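Local coordinates for major capsid protein (PDB 5J7O) that serves as the major capsid protein of Faustovirus, a large double-stranded DNA virus, and probably builds its shell from trimers of double jelly-roll subunits, at residues B[118-130]-B[134-146]. Residues are numbered along the deposited sequence; the frame is centred on the assembly and turned at random.
Sequences TVPALPAFIGADD and TSTSVVSATENTT
S140 meets the loop 118-130 through its hydroxyl. OG accepts two backbone N-H groups, from G127 N at 2.7 Å and, less straight, from I126 N at 3.0 Å. With chi1 at 55°, OG sits between the serine's own N and carbonyl carbon, which sets it before these successive N-H groups. G127 has no side chain, which lets its CA come within 3.2 Å of A141 O in a CA-H...O contact. D129 and A141 then form an antiparallel hydrogen-bonded pair. D129 N gives a 2.9 Å bond to A141 O, and the return bond from A141 N is weak. D129 OD1 accepts the N-H of E143 N (3.1 Å, N-H...O angle 162°) through its anti lone pair. E143 OE1 is 4.2 Å from D129 OD1; the like charges may disfavour full ionisation of both, though the N-H bond offsets this at D129. A water bridges A128 N and T142 OG1.

Earlier in the loop, L122 and P123 pack on V138 CG1. V138 CG2 lies 3.5 Å from F125 CD1. L122 CD1 reaches the turn at T134 and S137.

A124, F125 and I126 also pack on another copy of the protein. The Y150 hydroxyl binds D130 OD2. Strand 138-142 lies between 149-158 and 131-133, outermost of its sheet within this chain.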
loop_
_atom_site.group_PDB
_atom_site.type_symbol
_atom_site.label_atom_id
_atom_site.label_comp_id
_atom_site.label_asym_id
_atom_site.label_seq_id
_atom_site.Cartn_x
_atom_site.Cartn_y
_atom_site.Cartn_z
ATOM N N THR B 118 24.909 25.172 -21.195
ATOM C CA THR B 118 25.421 24.641 -22.448
ATOM C C THR B 118 25.546 23.128 -22.360
ATOM O O THR B 118 25.542 22.541 -21.275
ATOM C CB THR B 118 26.784 25.244 -22.816
ATOM O OG1 THR B 118 27.643 25.232 -21.669
ATOM C CG2 THR B 118 26.624 26.670 -23.315
ATOM N N VAL B 119 25.655 22.502 -23.525
ATOM C CA VAL B 119 25.956 21.070 -23.585
ATOM C C VAL B 119 27.435 20.863 -23.261
ATOM O O VAL B 119 28.296 21.485 -23.906
ATOM C CB VAL B 119 25.612 20.508 -24.965
ATOM C CG1 VAL B 119 25.939 19.026 -25.039
ATOM C CG2 VAL B 119 24.141 20.746 -25.287
ATOM N N PRO B 120 27.776 20.024 -22.283
ATOM C CA PRO B 120 29.188 19.885 -21.895
ATOM C C PRO B 120 30.042 19.215 -22.960
ATOM O O PRO B 120 29.535 18.775 -23.998
ATOM C CB PRO B 120 29.113 19.034 -20.622
ATOM C CG PRO B 120 27.855 18.247 -20.779
ATOM C CD PRO B 120 26.890 19.159 -21.486
ATOM N N ALA B 121 31.347 19.138 -22.711
ATOM C CA ALA B 121 32.251 18.492 -23.648
ATOM C C ALA B 121 32.024 16.985 -23.662
ATOM O O ALA B 121 31.643 16.380 -22.656
ATOM C CB ALA B 121 33.706 18.801 -23.290
ATOM N N LEU B 122 32.260 16.383 -24.825
ATOM C CA LEU B 122 32.088 14.951 -24.987
ATOM C C LEU B 122 33.104 14.190 -24.136
ATOM O O LEU B 122 34.154 14.727 -23.776
ATOM C CB LEU B 122 32.240 14.572 -26.458
ATOM C CG LEU B 122 31.104 15.023 -27.375
ATOM C CD1 LEU B 122 31.604 15.195 -28.798
ATOM C CD2 LEU B 122 29.948 14.034 -27.328
ATOM N N PRO B 123 32.806 12.939 -23.791
ATOM C CA PRO B 123 33.759 12.142 -23.012
ATOM C C PRO B 123 35.015 11.837 -23.815
ATOM O O PRO B 123 35.068 11.989 -25.036
ATOM C CB PRO B 123 32.982 10.861 -22.689
ATOM C CG PRO B 123 31.541 11.219 -22.884
ATOM C CD PRO B 123 31.530 12.231 -23.987
ATOM N N ALA B 124 36.043 11.391 -23.096
ATOM C CA ALA B 124 37.320 11.083 -23.719
ATOM C C ALA B 124 37.202 9.845 -24.608
ATOM O O ALA B 124 36.174 9.161 -24.649
ATOM C CB ALA B 124 38.396 10.871 -22.654
ATOM N N PHE B 125 38.281 9.566 -25.334
ATOM C CA PHE B 125 38.333 8.392 -26.193
ATOM C C PHE B 125 38.349 7.116 -25.359
ATOM O O PHE B 125 38.917 7.069 -24.266
ATOM C CB PHE B 125 39.573 8.436 -27.086
ATOM C CG PHE B 125 39.597 9.593 -28.044
ATOM C CD1 PHE B 125 38.493 9.887 -28.826
ATOM C CD2 PHE B 125 40.726 10.388 -28.159
ATOM C CE1 PHE B 125 38.515 10.952 -29.708
ATOM C CE2 PHE B 125 40.754 11.454 -29.038
ATOM C CZ PHE B 125 39.647 11.736 -29.814
ATOM N N ILE B 126 37.718 6.070 -25.890
ATOM C CA ILE B 126 37.737 4.760 -25.251
ATOM C C ILE B 126 38.799 3.900 -25.920
ATOM O O ILE B 126 39.710 3.388 -25.259
ATOM C CB ILE B 126 36.359 4.078 -25.312
ATOM C CG1 ILE B 126 35.341 4.854 -24.476
ATOM C CG2 ILE B 126 36.458 2.640 -24.829
ATOM C CD1 ILE B 126 33.960 4.236 -24.467
ATOM N N GLY B 127 38.690 3.736 -27.237
ATOM C CA GLY B 127 39.664 2.959 -27.966
ATOM C C GLY B 127 40.912 3.752 -28.305
ATOM O O GLY B 127 40.940 4.981 -28.256
ATOM N N ALA B 128 41.966 3.020 -28.658
ATOM C CA ALA B 128 43.239 3.630 -29.010
ATOM C C ALA B 128 43.370 3.929 -30.497
ATOM O O ALA B 128 44.338 4.586 -30.896
ATOM C CB ALA B 128 44.396 2.723 -28.575
ATOM N N ASP B 129 42.425 3.483 -31.321
ATOM C CA ASP B 129 42.557 3.551 -32.768
ATOM C C ASP B 129 41.436 4.377 -33.384
ATOM O O ASP B 129 40.325 4.448 -32.847
ATOM C CB ASP B 129 42.549 2.146 -33.384
ATOM C CG ASP B 129 43.609 1.243 -32.789
ATOM O OD1 ASP B 129 43.308 0.056 -32.542
ATOM O OD2 ASP B 129 44.742 1.719 -32.568
ATOM N N ASP B 130 41.750 5.001 -34.522
ATOM C CA ASP B 130 40.770 5.679 -35.372
ATOM C C ASP B 130 39.968 6.716 -34.587
ATOM O O ASP B 130 38.737 6.765 -34.643
ATOM C CB ASP B 130 39.845 4.660 -36.041
ATOM C CG ASP B 130 40.612 3.565 -36.763
ATOM O OD1 ASP B 130 41.697 3.857 -37.308
ATOM O OD2 ASP B 130 40.131 2.413 -36.781
ATOM N N THR B 134 34.290 15.231 -32.952
ATOM C CA THR B 134 33.402 16.187 -33.594
ATOM C C THR B 134 32.780 17.076 -32.524
ATOM O O THR B 134 32.900 16.819 -31.323
ATOM C CB THR B 134 32.316 15.452 -34.399
ATOM O OG1 THR B 134 32.913 14.373 -35.131
ATOM C CG2 THR B 134 31.617 16.381 -35.390
ATOM N N SER B 135 32.126 18.149 -32.967
ATOM C CA SER B 135 31.260 18.900 -32.070
ATOM C C SER B 135 30.019 18.111 -31.675
ATOM O O SER B 135 29.315 18.523 -30.746
ATOM C CB SER B 135 30.850 20.222 -32.723
ATOM O OG SER B 135 30.260 20.003 -33.994
ATOM N N THR B 136 29.742 16.987 -32.342
ATOM C CA THR B 136 28.520 16.229 -32.123
ATOM C C THR B 136 28.739 14.772 -31.733
ATOM O O THR B 136 27.762 14.100 -31.381
ATOM C CB THR B 136 27.633 16.273 -33.378
ATOM O OG1 THR B 136 28.399 15.883 -34.525
ATOM C CG2 THR B 136 27.081 17.675 -33.593
ATOM N N SER B 137 29.969 14.263 -31.782
ATOM C CA SER B 137 30.223 12.886 -31.377
ATOM C C SER B 137 31.714 12.691 -31.145
ATOM O O SER B 137 32.548 13.407 -31.704
ATOM C CB SER B 137 29.718 11.883 -32.421
ATOM O OG SER B 137 30.532 11.899 -33.582
ATOM N N VAL B 138 32.033 11.706 -30.309
ATOM C CA VAL B 138 33.405 11.280 -30.062
ATOM C C VAL B 138 33.499 9.802 -30.422
ATOM O O VAL B 138 32.733 8.979 -29.903
ATOM C CB VAL B 138 33.836 11.539 -28.608
ATOM C CG1 VAL B 138 32.791 11.028 -27.621
ATOM C CG2 VAL B 138 35.192 10.912 -28.336
ATOM N N VAL B 139 34.422 9.467 -31.322
ATOM C CA VAL B 139 34.523 8.126 -31.883
ATOM C C VAL B 139 35.939 7.607 -31.675
ATOM O O VAL B 139 36.914 8.317 -31.944
ATOM C CB VAL B 139 34.156 8.103 -33.380
ATOM C CG1 VAL B 139 34.410 6.725 -33.974
ATOM C CG2 VAL B 139 32.702 8.504 -33.576
ATOM N N SER B 140 36.046 6.371 -31.188
ATOM C CA SER B 140 37.311 5.659 -31.091
ATOM C C SER B 140 37.058 4.201 -31.443
ATOM O O SER B 140 35.918 3.781 -31.652
ATOM C CB SER B 140 37.931 5.786 -29.695
ATOM O OG SER B 140 37.031 5.355 -28.687
ATOM N N ALA B 141 38.133 3.418 -31.501
ATOM C CA ALA B 141 38.008 2.028 -31.910
ATOM C C ALA B 141 39.129 1.195 -31.307
ATOM O O ALA B 141 40.164 1.715 -30.883
ATOM C CB ALA B 141 38.015 1.893 -33.437
ATOM N N THR B 142 38.905 -0.118 -31.281
ATOM C CA THR B 142 39.908 -1.090 -30.856
ATOM C C THR B 142 40.021 -2.159 -31.933
ATOM O O THR B 142 39.064 -2.900 -32.179
ATOM C CB THR B 142 39.551 -1.721 -29.508
ATOM O OG1 THR B 142 39.674 -0.743 -28.467
ATOM C CG2 THR B 142 40.478 -2.896 -29.208
ATOM N N GLU B 143 41.181 -2.231 -32.578
ATOM C CA GLU B 143 41.414 -3.258 -33.578
ATOM C C GLU B 143 41.602 -4.619 -32.915
ATOM O O GLU B 143 41.926 -4.725 -31.728
ATOM C CB GLU B 143 42.643 -2.925 -34.423
ATOM C CG GLU B 143 42.522 -1.666 -35.264
ATOM C CD GLU B 143 43.794 -1.368 -36.036
ATOM O OE1 GLU B 143 44.790 -2.099 -35.844
ATOM O OE2 GLU B 143 43.800 -0.409 -36.835
ATOM N N ASN B 144 41.394 -5.674 -33.704
ATOM C CA ASN B 144 41.646 -7.038 -33.232
ATOM C C ASN B 144 41.829 -7.917 -34.474
ATOM O O ASN B 144 40.872 -8.517 -34.965
ATOM C CB ASN B 144 40.527 -7.551 -32.345
ATOM C CG ASN B 144 40.905 -8.822 -31.604
ATOM O OD1 ASN B 144 41.584 -9.696 -32.144
ATOM N ND2 ASN B 144 40.465 -8.929 -30.356
ATOM N N THR B 145 43.070 -7.986 -34.960
ATOM C CA THR B 145 43.364 -8.774 -36.151
ATOM C C THR B 145 43.285 -10.273 -35.894
ATOM O O THR B 145 43.104 -11.042 -36.844
ATOM C CB THR B 145 44.748 -8.417 -36.693
ATOM O OG1 THR B 145 45.740 -8.700 -35.698
ATOM C CG2 THR B 145 44.812 -6.943 -37.060
ATOM N N THR B 146 43.415 -10.707 -34.638
ATOM C CA THR B 146 43.364 -12.135 -34.344
ATOM C C THR B 146 41.941 -12.672 -34.456
ATOM O O THR B 146 41.721 -13.752 -35.019
ATOM C CB THR B 146 43.933 -12.407 -32.951
ATOM O OG1 THR B 146 45.320 -12.045 -32.921
ATOM C CG2 THR B 146 43.793 -13.879 -32.589
HETATM O O HOH W 1 42.269 0.195 -28.183
#